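PDB 4M16: bartonella effector protein (Bep) substrate of VirB T4SS from Bartonella sp. AR 15-3, which is a VirB-translocated effector whose N-terminal Fic domain, the part studied here, probably transfers AMP from ATP to hydroxyl side chains of target proteins. Local coordinates for residues S59-L62 / K63-K67; G158-A161 / V162-I165. All blocks are in the same frame, centred on the assembly; numbering follows the deposited sequence.

Contact 1 of 2, residues S59-L62 / K63-K67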
loop_
_atom_site.group_PDB
_atom_site.type_symbol
_atom_site.label_atom_id
_atom_site.label_comp_id
_atom_site.label_asym_id
_atom_site.label_seq_id
_atom_site.Cartn_x
_atom_site.Cartn_y
_atom_site.Cartn_z
ATOM N N SER A 59 6.761 4.867 -8.319
ATOM C CA SER A 59 6.051 3.614 -8.553
ATOM C C SER A 59 7.008 2.456 -8.901
ATOM O O SER A 59 6.724 1.292 -8.642
ATOM C CB SER A 59 4.961 3.841 -9.645
ATOM O OG SER A 59 5.517 4.292 -10.877
ATOM N N SER A 60 8.155 2.749 -9.512
ATOM C CA SER A 60 9.068 1.662 -9.777
ATOM C C SER A 60 9.597 1.101 -8.464
ATOM O O SER A 60 9.698 -0.099 -8.313
ATOM C CB SER A 60 10.219 2.083 -10.671
ATOM O OG SER A 60 9.636 2.308 -11.926
ATOM N N TYR A 61 9.921 1.961 -7.520
ATOM C CA TYR A 61 10.384 1.494 -6.225
ATOM C C TYR A 61 9.222 0.786 -5.502
ATOM O O TYR A 61 9.437 -0.170 -4.787
ATOM C CB TYR A 61 10.878 2.665 -5.395
ATOM C CG TYR A 61 11.416 2.321 -4.049
ATOM C CD1 TYR A 61 12.460 1.424 -3.898
ATOM C CD2 TYR A 61 10.870 2.896 -2.900
ATOM C CE1 TYR A 61 12.951 1.101 -2.650
ATOM C CE2 TYR A 61 11.349 2.597 -1.658
ATOM C CZ TYR A 61 12.406 1.690 -1.525
ATOM O OH TYR A 61 12.907 1.422 -0.250
ATOM N N LEU A 62 8.001 1.299 -5.674
ATOM C CA LEU A 62 6.873 0.700 -4.977
ATOM C C LEU A 62 6.680 -0.751 -5.503
ATOM O O LEU A 62 6.472 -1.690 -4.714
ATOM C CB LEU A 62 5.612 1.538 -5.152
ATOM C CG LEU A 62 4.380 0.993 -4.439
ATOM C CD1 LEU A 62 4.434 1.347 -2.952
ATOM C CD2 LEU A 62 3.124 1.595 -5.030
ATOM N N LYS A 63 6.815 -0.927 -6.820
ATOM C CA LYS A 63 6.712 -2.286 -7.432
ATOM C C LYS A 63 7.843 -3.225 -6.982
ATOM O O LYS A 63 7.634 -4.417 -6.708
ATOM C CB LYS A 63 6.677 -2.168 -8.954
ATOM C CG LYS A 63 5.450 -1.418 -9.489
ATOM C CD LYS A 63 5.580 -1.263 -11.002
ATOM C CE LYS A 63 4.647 -0.178 -11.518
ATOM N NZ LYS A 63 4.994 0.282 -12.888
ATOM N N TYR A 64 9.058 -2.676 -6.908
ATOM C CA TYR A 64 10.219 -3.367 -6.405
ATOM C C TYR A 64 9.923 -3.900 -4.987
ATOM O O TYR A 64 10.179 -5.060 -4.693
ATOM C CB TYR A 64 11.458 -2.432 -6.398
ATOM C CG TYR A 64 12.561 -2.921 -5.524
ATOM C CD1 TYR A 64 13.516 -3.828 -6.007
ATOM C CD2 TYR A 64 12.710 -2.440 -4.230
ATOM C CE1 TYR A 64 14.568 -4.258 -5.214
ATOM C CE2 TYR A 64 13.754 -2.872 -3.419
ATOM C CZ TYR A 64 14.679 -3.775 -3.908
ATOM O OH TYR A 64 15.704 -4.224 -3.111
ATOM N N LEU A 65 9.437 -3.013 -4.113
ATOM C CA LEU A 65 9.096 -3.395 -2.745
ATOM C C LEU A 65 7.999 -4.486 -2.677
ATOM O O LEU A 65 8.094 -5.400 -1.872
ATOM C CB LEU A 65 8.677 -2.171 -1.910
ATOM C CG LEU A 65 9.708 -1.140 -1.508
ATOM C CD1 LEU A 65 9.048 0.078 -0.843
ATOM C CD2 LEU A 65 10.768 -1.737 -0.630
ATOM N N HIS A 66 6.967 -4.370 -3.505
ATOM C CA HIS A 66 5.920 -5.384 -3.518
ATOM C C HIS A 66 6.464 -6.752 -3.928
ATOM O O HIS A 66 6.092 -7.768 -3.333
ATOM C CB HIS A 66 4.795 -4.945 -4.464
ATOM C CG HIS A 66 3.566 -5.762 -4.341
ATOM N ND1 HIS A 66 3.336 -6.866 -5.116
ATOM C CD2 HIS A 66 2.487 -5.630 -3.541
ATOM C CE1 HIS A 66 2.154 -7.364 -4.820
ATOM N NE2 HIS A 66 1.630 -6.641 -3.861
ATOM N N LYS A 67 7.337 -6.763 -4.949
ATOM C CA LYS A 67 8.038 -7.983 -5.396
ATOM C C LYS A 67 8.875 -8.571 -4.249
ATOM O O LYS A 67 8.860 -9.793 -4.010
ATOM C CB LYS A 67 8.892 -7.696 -6.644
ATOM C CG LYS A 67 9.919 -8.752 -7.038
ATOM C CD LYS A 67 9.308 -9.941 -7.703
ATOM C CE LYS A 67 10.375 -10.918 -8.213
ATOM N NZ LYS A 67 10.964 -10.507 -9.511
HETATM O O HOH W 1 3.718 2.813 -12.808
HETATM O O HOH W 2 7.733 0.337 -13.569
#

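Contact 2 of 2, residues G158-A161 / V162-I165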
loop_
_atom_site.group_PDB
_atom_site.type_symbol
_atom_site.label_atom_id
_atom_site.label_comp_id
_atom_site.label_asym_id
_atom_site.label_seq_id
_atom_site.Cartn_x
_atom_site.Cartn_y
_atom_site.Cartn_z
ATOM N N GLY A 158 -1.922 -6.858 -0.948
ATOM C CA GLY A 158 -0.659 -6.473 -0.376
ATOM C C GLY A 158 -0.407 -4.973 -0.495
ATOM O O GLY A 158 0.679 -4.478 -0.152
ATOM N N ASN A 159 -1.414 -4.237 -0.895
ATOM C CA ASN A 159 -1.278 -2.790 -1.014
ATOM C C ASN A 159 -0.914 -2.034 0.227
ATOM O O ASN A 159 -0.055 -1.127 0.186
ATOM C CB ASN A 159 -2.543 -2.172 -1.606
ATOM C CG ASN A 159 -2.771 -2.583 -3.069
ATOM O OD1 ASN A 159 -2.188 -2.016 -3.953
ATOM N ND2 ASN A 159 -3.677 -3.521 -3.303
ATOM N N GLU A 160 -1.604 -2.327 1.314
ATOM C CA GLU A 160 -1.382 -1.617 2.544
ATOM C C GLU A 160 0.043 -1.883 3.066
ATOM O O GLU A 160 0.722 -0.990 3.484
ATOM C CB GLU A 160 -2.451 -2.034 3.566
ATOM C CG GLU A 160 -3.882 -1.633 3.163
ATOM C CD GLU A 160 -4.662 -2.663 2.297
ATOM O OE1 GLU A 160 -4.243 -3.816 2.252
ATOM O OE2 GLU A 160 -5.771 -2.337 1.714
ATOM N N ALA A 161 0.474 -3.144 3.036
ATOM C CA ALA A 161 1.769 -3.498 3.577
ATOM C C ALA A 161 2.873 -2.779 2.811
ATOM O O ALA A 161 3.802 -2.236 3.389
ATOM C CB ALA A 161 1.978 -5.022 3.498
ATOM N N VAL A 162 2.777 -2.775 1.493
ATOM C CA VAL A 162 3.788 -2.081 0.693
ATOM C C VAL A 162 3.797 -0.533 0.844
ATOM O O VAL A 162 4.848 0.069 1.036
ATOM C CB VAL A 162 3.749 -2.564 -0.761
ATOM C CG1 VAL A 162 2.625 -1.953 -1.496
ATOM C CG2 VAL A 162 5.132 -2.331 -1.408
ATOM N N GLN A 163 2.638 0.081 0.869
ATOM C CA GLN A 163 2.547 1.517 1.063
ATOM C C GLN A 163 3.082 1.959 2.406
ATOM O O GLN A 163 3.740 2.989 2.449
ATOM C CB GLN A 163 1.174 2.063 0.748
ATOM C CG GLN A 163 0.031 1.802 1.751
ATOM C CD GLN A 163 -1.366 2.182 1.191
ATOM O OE1 GLN A 163 -1.490 2.657 0.056
ATOM N NE2 GLN A 163 -2.435 1.972 2.008
ATOM N N HIS A 164 2.905 1.162 3.470
ATOM C CA HIS A 164 3.492 1.462 4.755
ATOM C C HIS A 164 5.022 1.535 4.684
ATOM O O HIS A 164 5.608 2.502 5.152
ATOM C CB HIS A 164 3.068 0.502 5.858
ATOM C CG HIS A 164 1.612 0.522 6.113
ATOM N ND1 HIS A 164 0.942 -0.527 6.695
ATOM C CD2 HIS A 164 0.669 1.426 5.766
ATOM C CE1 HIS A 164 -0.344 -0.246 6.746
ATOM N NE2 HIS A 164 -0.535 0.928 6.188
ATOM N N ILE A 165 5.675 0.503 4.173
ATOM C CA ILE A 165 7.146 0.511 4.144
ATOM C C ILE A 165 7.656 1.604 3.192
ATOM O O ILE A 165 8.655 2.242 3.454
ATOM C CB ILE A 165 7.748 -0.899 3.831
ATOM C CG1 ILE A 165 9.262 -0.878 3.872
ATOM C CG2 ILE A 165 7.265 -1.469 2.506
ATOM C CD1 ILE A 165 9.790 -0.605 5.269
#

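Contact 1 of 2, residues S59-L62 / K63-K67
Lys63 is held to the first turn of the helix through its backbone N and, by way of water, its side-chain ammonium group. The backbone N donates to Ser59 O over 2.9 Å, and the ammonium group donates to two waters. One of them donates to Ser59 OG, and the other lies 3.2 Å from Ser60 OG. Extended beyond CG, the chain runs back toward the start of the helix, and Lys63 CG passes 3.1 Å from Ser59 O. Ser59 OG is also bonded to Asp121. Next along come Tyr64 N to Ser60 O and Leu65 N to Tyr61 O, the latter nearly straight at 167°, then His66 N to Leu62 O.

Packing takes over on the Tyr61 side. With CG anti to the backbone N (chi1 -179°), its ring reaches Leu65, whose CD1 sits over one face, 4.0 Å from the ring centroid, as a CH-pi contact. Tyr64 meets the same ring rim to rim, the planes only 16° apart and Tyr61 CE1 3.9 Å from Tyr64 CD2. Leu62 and Leu65 face helix 159-174, while Ser60 and the Lys63 end lie on the watered side, as in an amphipathic helix of the mainly helical Fic fold.

Contact 2 of 2, residues G158-A161 / V162-I165
The imidazole of His164 lies beneath the carbonyl of Glu160, with Glu160 O 3.1 Å above the ring plane and over its centre. That oxygen also accepts the backbone N-H of His164; the ring nitrogens form no hydrogen bond to it. The first torsion of His164, -62°, sets CG beside its own backbone N and swings the ring back under the preceding turn. Phe180 stacks on the same imidazole.

Gln163 takes the less common chi1 of 74°, in which CG is wedged between the backbone N and the carbonyl carbon. Its CG therefore rests against two carbonyls, 3.3 Å from Asn159 O and 3.4 Å from Glu160 O, and the extended remainder runs beside Glu160. The two side chains point the same way, but amide and carboxylate planes are almost perpendicular, at 89°. Each polar end has its own partner, NE2 of Gln163 at Asn150 and OE2 of Glu160 at His153. Val162 brings CG1 to 3.3 Å from Asn159 O. Gly158 is the N-cap, and Val162 N bonds to its carbonyl, while ND2 of Asn159 returns to Phe155 O. A loop beginning His-Pro-Phe and leading through Gly-Asn into a helix is the hallmark of the Fic motif, although an alanine just before the Gly-Asn, and Glu160 and His164 after it, differ from the usual consensus.

How the contacts relate
Contacts 1 and 2 belong to two helices, 59-70 and 159-174, that pack on each other; their centres are about 10 Å apart. Val162 is the main point of touch: its CG2 lies 3.5 Å from His66 N and 3.6 Å from Leu65 CB. His66 carries the junction on to the motif loop, since NE2 bonds to Ala157 O and its ring stacks on Phe155, just ahead of the N-cap Gly158. In Fic proteins this loop and the start of the following helix form the nucleotide-binding site, so contact 2 probably lies at that site and contact 1 behind it. Glu160 and His164 reach helix 185-197, and a bound 1,2-ethanediol lies about 4 Å from the His164 side chain.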